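Local coordinates for De novo designed protein Foldit4 (Synthetic construct, PDB 6WI5) that is of no known biological function but was designed de novo, forming a compact ferredoxin-like fold of two helices on a four-stranded antiparallel sheet, at residues A[29-34]-A[62-67]; A[40-45]-A[49-54]. All blocks are in the same frame, centred on the assembly; numbering follows the deposited sequence. Where two conformers were deposited one is given.

Contact 1. Residues A[29-34]-A[62-67]; sequences KRESNS and IERLVE
Glu31 OE2 is gripped by two arginines of the facing helix: Arg64 NE reaches it at 2.9 Å, and Arg68 NH1 adds a second salt bridge. The other carboxylate oxygen, Glu31 OE1, takes a shorter and nearly straight bond from Arg64 NH2, 2.6 Å long. This is the side-on form of the arginine-carboxylate pair, with NE and one terminal nitrogen each serving a different oxygen. It joins the last turn of helix 17-31 to helix 59-76, the two helices that lie on one face of the sheet in this ferredoxin-like fold.

The fit is not coplanar. OE1 lies at the edge of the guanidinium, in its plane, yet the NH2 donor stands above the carboxylate, since the two flat groups are turned 50° apart. The two side chains meet at about a right angle; Glu31 turns at chi2 (54°) and Arg64 at chi3 (62°), the second bend presenting the NE edge to the acid. Around the pair, Thr61 OG1 receives a weak hydrogen bond from Arg64 NH2.

Beneath the salt bridge the contact becomes apolar. Leu65, buried and also touching Ile54 of the sheet, brings its CD1 methyl to 4.1 Å from Glu31 CB, where the backbones are closest, with the CA atoms of Glu31 and Leu65 6.8 Å apart. The aliphatic base of Glu31 thus rests against the leucine while its carboxylate reaches the arginines. Just beyond, the chain leaves helical geometry at Ser32, whose OG lies 2.9 Å from Ser34 OG in a hydrogen bond.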
loop_
_atom_site.group_PDB
_atom_site.type_symbol
_atom_site.label_atom_id
_atom_site.label_comp_id
_atom_site.label_asym_id
_atom_site.label_seq_id
_atom_site.Cartn_x
_atom_site.Cartn_y
_atom_site.Cartn_z
ATOM N N LYS A 29 9.903 -2.112 4.344
ATOM C CA LYS A 29 11.105 -2.475 5.087
ATOM C C LYS A 29 12.349 -1.847 4.471
ATOM O O LYS A 29 13.257 -1.417 5.193
ATOM C CB LYS A 29 11.238 -3.998 5.135
ATOM C CG LYS A 29 12.464 -4.509 5.868
ATOM C CD LYS A 29 12.692 -5.982 5.563
ATOM C CE LYS A 29 13.849 -6.549 6.367
ATOM N NZ LYS A 29 13.508 -6.686 7.809
ATOM N N ARG A 30 12.410 -1.785 3.138
ATOM C CA ARG A 30 13.571 -1.199 2.475
ATOM C C ARG A 30 13.664 0.300 2.718
ATOM O O ARG A 30 14.770 0.852 2.755
ATOM C CB ARG A 30 13.522 -1.490 0.974
ATOM C CG ARG A 30 13.764 -2.947 0.615
ATOM C CD ARG A 30 13.528 -3.200 -0.866
ATOM N NE ARG A 30 13.886 -4.562 -1.248
ATOM C CZ ARG A 30 13.707 -5.069 -2.464
ATOM N NH1 ARG A 30 14.065 -6.320 -2.722
ATOM N NH2 ARG A 30 13.170 -4.328 -3.421
ATOM N N GLU A 31 12.524 0.973 2.886
ATOM C CA GLU A 31 12.538 2.415 3.109
ATOM C C GLU A 31 13.151 2.753 4.463
ATOM O O GLU A 31 14.205 3.396 4.540
ATOM C CB GLU A 31 11.119 2.974 2.995
ATOM C CG GLU A 31 11.022 4.478 3.169
ATOM C CD GLU A 31 11.945 5.238 2.236
ATOM O OE1 GLU A 31 12.834 5.959 2.737
ATOM O OE2 GLU A 31 11.786 5.110 1.004
ATOM N N SER A 32 12.507 2.323 5.545
ATOM C CA SER A 32 12.998 2.579 6.892
ATOM C C SER A 32 12.221 1.709 7.867
ATOM O O SER A 32 11.103 1.271 7.579
ATOM C CB SER A 32 12.863 4.057 7.274
ATOM O OG SER A 32 13.272 4.278 8.612
ATOM N N ASN A 33 12.830 1.463 9.026
ATOM C CA ASN A 33 12.156 0.752 10.104
ATOM C C ASN A 33 11.298 1.668 10.967
ATOM O O ASN A 33 10.548 1.171 11.814
ATOM C CB ASN A 33 13.179 0.026 10.983
ATOM C CG ASN A 33 14.324 0.926 11.408
ATOM O OD1 ASN A 33 14.300 2.136 11.179
ATOM N ND2 ASN A 33 15.336 0.337 12.034
ATOM N N SER A 34 11.393 2.984 10.776
ATOM C CA SER A 34 10.553 3.932 11.493
ATOM C C SER A 34 9.174 4.088 10.868
ATOM O O SER A 34 8.303 4.719 11.475
ATOM C CB SER A 34 11.243 5.297 11.557
ATOM O OG SER A 34 11.487 5.804 10.256
ATOM N N ILE A 62 7.270 9.592 2.615
ATOM C CA ILE A 62 5.948 9.054 2.304
ATOM C C ILE A 62 5.727 9.017 0.796
ATOM O O ILE A 62 5.296 8.000 0.240
ATOM C CB ILE A 62 4.861 9.876 3.020
ATOM C CG1 ILE A 62 4.583 9.299 4.410
ATOM C CG2 ILE A 62 3.591 9.939 2.194
ATOM C CD1 ILE A 62 3.979 7.918 4.382
ATOM N N GLU A 63 6.028 10.123 0.108
ATOM C CA GLU A 63 5.779 10.178 -1.329
ATOM C C GLU A 63 6.688 9.219 -2.088
ATOM O O GLU A 63 6.263 8.603 -3.073
ATOM C CB GLU A 63 5.957 11.608 -1.843
ATOM C CG GLU A 63 5.020 12.618 -1.203
ATOM C CD GLU A 63 5.125 13.990 -1.837
ATOM O OE1 GLU A 63 4.663 14.152 -2.987
ATOM O OE2 GLU A 63 5.678 14.905 -1.191
ATOM N N ARG A 64 7.940 9.080 -1.647
ATOM C CA ARG A 64 8.846 8.136 -2.294
ATOM C C ARG A 64 8.378 6.701 -2.095
ATOM O O ARG A 64 8.414 5.892 -3.031
ATOM C CB ARG A 64 10.266 8.319 -1.753
ATOM C CG ARG A 64 11.263 7.298 -2.278
ATOM C CD ARG A 64 12.678 7.575 -1.784
ATOM N NE ARG A 64 12.797 7.487 -0.331
ATOM C CZ ARG A 64 12.889 8.539 0.477
ATOM N NH1 ARG A 64 12.879 9.767 -0.022
ATOM N NH2 ARG A 64 12.995 8.361 1.788
ATOM N N LEU A 65 7.926 6.368 -0.884
ATOM C CA LEU A 65 7.483 5.007 -0.604
ATOM C C LEU A 65 6.198 4.674 -1.351
ATOM O O LEU A 65 6.025 3.546 -1.828
ATOM C CB LEU A 65 7.295 4.823 0.902
ATOM C CG LEU A 65 6.802 3.456 1.376
ATOM C CD1 LEU A 65 7.721 2.356 0.877
ATOM C CD2 LEU A 65 6.701 3.427 2.892
ATOM N N VAL A 66 5.286 5.642 -1.472
ATOM C CA VAL A 66 4.022 5.397 -2.161
ATOM C C VAL A 66 4.264 5.104 -3.638
ATOM O O VAL A 66 3.704 4.157 -4.202
ATOM C CB VAL A 66 3.067 6.590 -1.969
ATOM C CG1 VAL A 66 1.916 6.517 -2.957
ATOM C CG2 VAL A 66 2.539 6.615 -0.543
ATOM N N GLU A 67 5.112 5.910 -4.284
ATOM C CA GLU A 67 5.387 5.700 -5.704
ATOM C C GLU A 67 6.064 4.359 -5.945
ATOM O O GLU A 67 5.803 3.697 -6.956
ATOM C CB GLU A 67 6.249 6.839 -6.248
ATOM C CG GLU A 67 5.563 8.188 -6.220
ATOM C CD GLU A 67 4.231 8.174 -6.942
ATOM O OE1 GLU A 67 4.135 7.530 -8.009
ATOM O OE2 GLU A 67 3.276 8.802 -6.437
#

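Contact 2. Residues A[40-45]-A[49-54]; sequences ETRKRN and EVHVRI
The guanidinium of Arg42 lies flat on the ring of His51, an offset stack with centres 4.1 Å apart and planes inclined by only 20°. The arginine crosses the histidine at about a right angle, its extended chain carrying CD to 3.5 Å from His51 NE2. That same NE2 points its proton at Glu49 OE1, 3.0 Å away, a histidine-carboxylate hydrogen bond within one strand. From the opposite face of the carboxylate Arg44 NH2 reaches the same OE1 at 3.2 Å, so the oxygen has donors both above and below its plane. The Glu40 carboxylate holds the Arg42 guanidinium at its edge through a salt bridge from NE to OE2.

These groups share one face of a hairpin in which 36-44 is an edge strand of the ferredoxin-like sheet and 47-56 lies inside it. The other face, with Thr41 beside Val50, is turned toward helix 17-31, where both touch Val17.

Backbone pairing sets the register. Glu40 and His51 form one hydrogen-bonded antiparallel pair and Arg42 and Glu49 the next, with Thr41 and Val50 as the non-hydrogen-bonded pair between. Beyond the two strands, Val50 continues the hydrogen bonding to Ile9 of strand 3-11.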
loop_
_atom_site.group_PDB
_atom_site.type_symbol
_atom_site.label_atom_id
_atom_site.label_comp_id
_atom_site.label_asym_id
_atom_site.label_seq_id
_atom_site.Cartn_x
_atom_site.Cartn_y
_atom_site.Cartn_z
ATOM N N GLU A 40 -4.632 -4.764 5.763
ATOM C CA GLU A 40 -5.925 -5.387 6.009
ATOM C C GLU A 40 -6.502 -5.899 4.698
ATOM O O GLU A 40 -6.502 -5.182 3.693
ATOM C CB GLU A 40 -6.902 -4.401 6.666
ATOM C CG GLU A 40 -8.332 -4.917 6.773
ATOM C CD GLU A 40 -9.285 -3.884 7.341
ATOM O OE1 GLU A 40 -8.960 -3.277 8.383
ATOM O OE2 GLU A 40 -10.360 -3.672 6.740
ATOM N N THR A 41 -6.969 -7.143 4.704
ATOM C CA THR A 41 -7.606 -7.749 3.545
ATOM C C THR A 41 -9.109 -7.809 3.764
ATOM O O THR A 41 -9.576 -8.162 4.851
ATOM C CB THR A 41 -7.065 -9.156 3.278
ATOM O OG1 THR A 41 -7.358 -10.003 4.395
ATOM C CG2 THR A 41 -5.567 -9.116 3.059
ATOM N N ARG A 42 -9.863 -7.457 2.728
ATOM C CA ARG A 42 -11.321 -7.476 2.769
ATOM C C ARG A 42 -11.844 -8.269 1.581
ATOM O O ARG A 42 -11.478 -7.989 0.436
ATOM C CB ARG A 42 -11.898 -6.057 2.753
ATOM C CG ARG A 42 -11.467 -5.187 3.924
ATOM C CD ARG A 42 -12.184 -3.847 3.895
ATOM N NE ARG A 42 -11.696 -2.936 4.927
ATOM C CZ ARG A 42 -12.192 -1.723 5.145
ATOM N NH1 ARG A 42 -13.195 -1.274 4.404
ATOM N NH2 ARG A 42 -11.687 -0.959 6.104
ATOM N N LYS A 43 -12.701 -9.251 1.854
ATOM C CA LYS A 43 -13.265 -10.107 0.817
ATOM C C LYS A 43 -14.771 -9.907 0.760
ATOM O O LYS A 43 -15.474 -10.182 1.738
ATOM C CB LYS A 43 -12.934 -11.579 1.074
ATOM C CG LYS A 43 -11.459 -11.902 0.986
ATOM C CD LYS A 43 -11.217 -13.396 1.112
ATOM N N ARG A 44 -15.261 -9.431 -0.383
ATOM C CA ARG A 44 -16.689 -9.331 -0.651
ATOM C C ARG A 44 -16.987 -9.998 -1.984
ATOM O O ARG A 44 -16.388 -9.636 -3.002
ATOM C CB ARG A 44 -17.166 -7.877 -0.704
ATOM C CG ARG A 44 -16.757 -7.005 0.458
ATOM C CD ARG A 44 -17.178 -5.575 0.169
ATOM N NE ARG A 44 -16.445 -4.597 0.965
ATOM C CZ ARG A 44 -15.212 -4.184 0.692
ATOM N NH1 ARG A 44 -14.556 -4.675 -0.353
ATOM N NH2 ARG A 44 -14.629 -3.283 1.470
ATOM N N ASN A 45 -17.910 -10.959 -1.972
ATOM C CA ASN A 45 -18.464 -11.551 -3.190
ATOM C C ASN A 45 -17.366 -12.022 -4.144
ATOM O O ASN A 45 -17.352 -11.684 -5.329
ATOM C CB ASN A 45 -19.404 -10.565 -3.885
ATOM N N GLU A 49 -10.069 -6.894 -1.524
ATOM C CA GLU A 49 -9.466 -5.572 -1.422
ATOM C C GLU A 49 -8.355 -5.612 -0.382
ATOM O O GLU A 49 -8.566 -6.090 0.738
ATOM C CB GLU A 49 -10.499 -4.512 -1.035
ATOM C CG GLU A 49 -11.404 -4.055 -2.164
ATOM C CD GLU A 49 -12.261 -2.870 -1.763
ATOM O OE1 GLU A 49 -12.260 -2.515 -0.565
ATOM O OE2 GLU A 49 -12.931 -2.291 -2.644
ATOM N N VAL A 50 -7.177 -5.117 -0.754
ATOM C CA VAL A 50 -6.049 -4.997 0.162
ATOM C C VAL A 50 -5.925 -3.539 0.577
ATOM O O VAL A 50 -5.787 -2.653 -0.277
ATOM C CB VAL A 50 -4.746 -5.498 -0.483
ATOM C CG1 VAL A 50 -3.581 -5.322 0.480
ATOM C CG2 VAL A 50 -4.886 -6.956 -0.900
ATOM N N HIS A 51 -5.981 -3.288 1.880
ATOM C CA HIS A 51 -5.893 -1.942 2.434
ATOM C C HIS A 51 -4.568 -1.798 3.165
ATOM O O HIS A 51 -4.270 -2.577 4.077
ATOM C CB HIS A 51 -7.062 -1.657 3.376
ATOM C CG HIS A 51 -8.391 -1.595 2.688
ATOM N ND1 HIS A 51 -9.109 -0.426 2.561
ATOM C CD2 HIS A 51 -9.126 -2.558 2.084
ATOM C CE1 HIS A 51 -10.234 -0.673 1.911
ATOM N NE2 HIS A 51 -10.268 -1.957 1.610
ATOM N N VAL A 52 -3.778 -0.804 2.766
ATOM C CA VAL A 52 -2.483 -0.519 3.372
ATOM C C VAL A 52 -2.535 0.888 3.945
ATOM O O VAL A 52 -2.811 1.849 3.214
ATOM C CB VAL A 52 -1.334 -0.649 2.361
ATOM C CG1 VAL A 52 0.007 -0.462 3.055
ATOM C CG2 VAL A 52 -1.395 -1.991 1.647
ATOM N N ARG A 53 -2.271 1.014 5.241
ATOM C CA ARG A 53 -2.188 2.309 5.902
ATOM C C ARG A 53 -0.762 2.538 6.383
ATOM O O ARG A 53 -0.186 1.681 7.062
ATOM C CB ARG A 53 -3.168 2.404 7.072
ATOM C CG ARG A 53 -3.229 3.789 7.693
ATOM C CD ARG A 53 -4.315 3.887 8.749
ATOM N NE ARG A 53 -4.109 2.939 9.837
ATOM C CZ ARG A 53 -3.300 3.151 10.870
ATOM N NH1 ARG A 53 -2.611 4.281 10.951
ATOM N NH2 ARG A 53 -3.175 2.233 11.818
ATOM N N ILE A 54 -0.199 3.688 6.025
ATOM C CA ILE A 54 1.184 4.031 6.332
ATOM C C ILE A 54 1.203 5.387 7.021
ATOM O O ILE A 54 0.576 6.338 6.542
ATOM C CB ILE A 54 2.058 4.057 5.063
ATOM C CG1 ILE A 54 2.096 2.676 4.409
ATOM C CG2 ILE A 54 3.463 4.522 5.390
ATOM C CD1 ILE A 54 2.847 2.645 3.098
#

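How the contacts relate
The centres of the two contacts lie about 20 Å apart, with the middle of the molecule between them. The residues of contact 2 all fall between the two segments of contact 1: helix 17-31 leads into strand 36-44, the hairpin turns back through strand 47-56, and helix 59-76 follows. Contact 1 joins the two helices, contact 2 the two strands between them. They meet in the core, where Ile54 of 49-54 packs its CG2 on Ile62 CD1 at 3.6 Å and its CD1 on Leu65 CD2 at 3.9 Å. Helix pairing and strand pairing are thereby tied together through the hydrophobic layer between helices and sheet.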